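Local coordinates for protein putative peptidase (Bacteroides fragilis, PDB 5DYN) that is a cysteine protease of the clostripain (C11) family that probably activates the Bacteroides fragilis toxin, here represented by its C-terminal part, at residues B[135-140]-B[216-221]. Sequence-based numbering, arbitrary orientation.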
# COMPACT_ATOMS: atom_id res chain seq x y z
N THR B 135 -3.67 -30.20 -3.93
CA THR B 135 -4.53 -31.25 -3.40
C THR B 135 -4.02 -31.79 -2.07
O THR B 135 -4.79 -32.36 -1.29
CB THR B 135 -4.67 -32.41 -4.40
OG1 THR B 135 -3.37 -32.87 -4.78
CG2 THR B 135 -5.41 -31.94 -5.65
N GLY B 136 -2.73 -31.61 -1.80
CA GLY B 136 -2.13 -32.08 -0.57
C GLY B 136 -1.58 -30.96 0.30
O GLY B 136 -1.58 -29.79 -0.10
N LYS B 137 -1.12 -31.32 1.49
CA LYS B 137 -0.55 -30.35 2.43
C LYS B 137 0.95 -30.54 2.56
O LYS B 137 1.42 -31.47 3.22
CB LYS B 137 -1.22 -30.46 3.80
CG LYS B 137 -0.67 -29.51 4.85
CD LYS B 137 -1.49 -29.57 6.13
CE LYS B 137 -0.88 -28.70 7.22
NZ LYS B 137 -1.62 -28.84 8.51
N GLN B 138 1.71 -29.64 1.95
CA GLN B 138 3.16 -29.78 1.84
C GLN B 138 3.82 -28.47 1.43
O GLN B 138 3.26 -27.72 0.63
CB GLN B 138 3.49 -30.89 0.83
CG GLN B 138 4.95 -30.97 0.42
CD GLN B 138 5.21 -32.09 -0.56
OE1 GLN B 138 5.69 -33.16 -0.18
NE2 GLN B 138 4.90 -31.86 -1.83
N ASN B 139 5.00 -28.19 1.98
CA ASN B 139 5.78 -27.03 1.56
C ASN B 139 6.00 -27.02 0.05
O ASN B 139 6.26 -28.06 -0.56
CB ASN B 139 7.13 -27.00 2.28
CG ASN B 139 7.02 -26.43 3.68
OD1 ASN B 139 6.08 -25.71 4.00
ND2 ASN B 139 7.99 -26.77 4.53
N PHE B 140 5.89 -25.84 -0.54
CA PHE B 140 5.99 -25.70 -1.99
C PHE B 140 7.44 -25.58 -2.44
O PHE B 140 8.32 -25.19 -1.67
CB PHE B 140 5.19 -24.48 -2.46
CG PHE B 140 3.71 -24.59 -2.22
CD1 PHE B 140 3.17 -24.31 -0.97
CD2 PHE B 140 2.85 -24.97 -3.24
CE1 PHE B 140 1.80 -24.41 -0.75
CE2 PHE B 140 1.49 -25.07 -3.03
CZ PHE B 140 0.96 -24.79 -1.78
N PRO B 216 1.21 -20.69 2.48
CA PRO B 216 1.29 -21.51 3.69
C PRO B 216 2.63 -22.23 3.82
O PRO B 216 3.27 -22.54 2.82
CB PRO B 216 0.14 -22.51 3.52
CG PRO B 216 -0.83 -21.80 2.64
CD PRO B 216 0.01 -21.01 1.69
N ARG B 217 3.04 -22.49 5.06
CA ARG B 217 4.33 -23.11 5.34
C ARG B 217 4.22 -23.91 6.63
O ARG B 217 3.54 -23.50 7.57
CB ARG B 217 5.42 -22.04 5.45
CG ARG B 217 5.17 -21.08 6.60
CD ARG B 217 5.64 -19.69 6.28
NE ARG B 217 5.04 -19.17 5.06
CZ ARG B 217 5.46 -18.08 4.44
NH1 ARG B 217 6.49 -17.40 4.94
NH2 ARG B 217 4.87 -17.66 3.33
N MET B 218 4.89 -25.06 6.66
CA MET B 218 4.85 -25.94 7.82
C MET B 218 5.35 -25.25 9.09
O MET B 218 4.89 -25.55 10.19
CB MET B 218 5.68 -27.20 7.56
CG MET B 218 5.10 -28.14 6.52
SD MET B 218 3.51 -28.82 7.01
CE MET B 218 3.11 -29.82 5.58
N SER B 219 6.28 -24.32 8.93
CA SER B 219 6.94 -23.68 10.06
C SER B 219 6.02 -22.73 10.83
O SER B 219 6.24 -22.47 12.01
CB SER B 219 8.18 -22.92 9.60
OG SER B 219 7.84 -21.93 8.64
N ALA B 220 4.99 -22.22 10.16
CA ALA B 220 4.15 -21.19 10.76
C ALA B 220 2.66 -21.55 10.77
O ALA B 220 1.86 -20.93 10.07
CB ALA B 220 4.36 -19.87 10.03
N PRO B 221 2.28 -22.55 11.59
CA PRO B 221 0.89 -23.00 11.65
C PRO B 221 -0.05 -21.91 12.17
O PRO B 221 -1.18 -21.79 11.71
CB PRO B 221 0.95 -24.19 12.62
CG PRO B 221 2.13 -23.91 13.48
CD PRO B 221 3.13 -23.23 12.59
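Met218 reaches across from the second residue of a type I beta turn, Arg217 to Ala220, and lays its terminal methyl over the backbone of the loop 135-140. Its CG stands anti to its own carbonyl carbon (chi1 -69°), and a further bend at chi2 turns the thioether along the opposing chain, where CE rests 3.7 Å from Gln138 CA and 3.9 Å from Lys137 CG. The backbone Lys137 O comes nearer still to that methyl, 3.3 Å from Met218 CE; of the fully extended lysine side chain it is CG that meets it.

Asn139 supplies the polar half of the contact. Its OD1 accepts a hydrogen bond from Met218 N at 3.0 Å; the N-H points nearly straight at the oxygen, 164°, although the donor lies 17° from the carbonyl plane. The rest of the amide flanks the methionine stem, with ND2 3.8 Å from Met218 CB. Backbone amide and side chain of Met218 are thus both engaged by the one asparagine, while the turn is closed behind them by Ala220 N bonding to Arg217 O at 3.2 Å.

This is a surface junction between two irregular loops of the clostripain-family chain, one following helix 130-133, the other leading from strand 212-213 into helix 221-227. The buried Pro216 touches Trp238 and Trp243. Trp243 also donates a hydrogen bond from NE1 to Gln138 O and lies nearly parallel to the Phe140 ring. The edge of that ring, at CD1, comes to 4.2 Å from Pro216 O, which sits close to the ring plane.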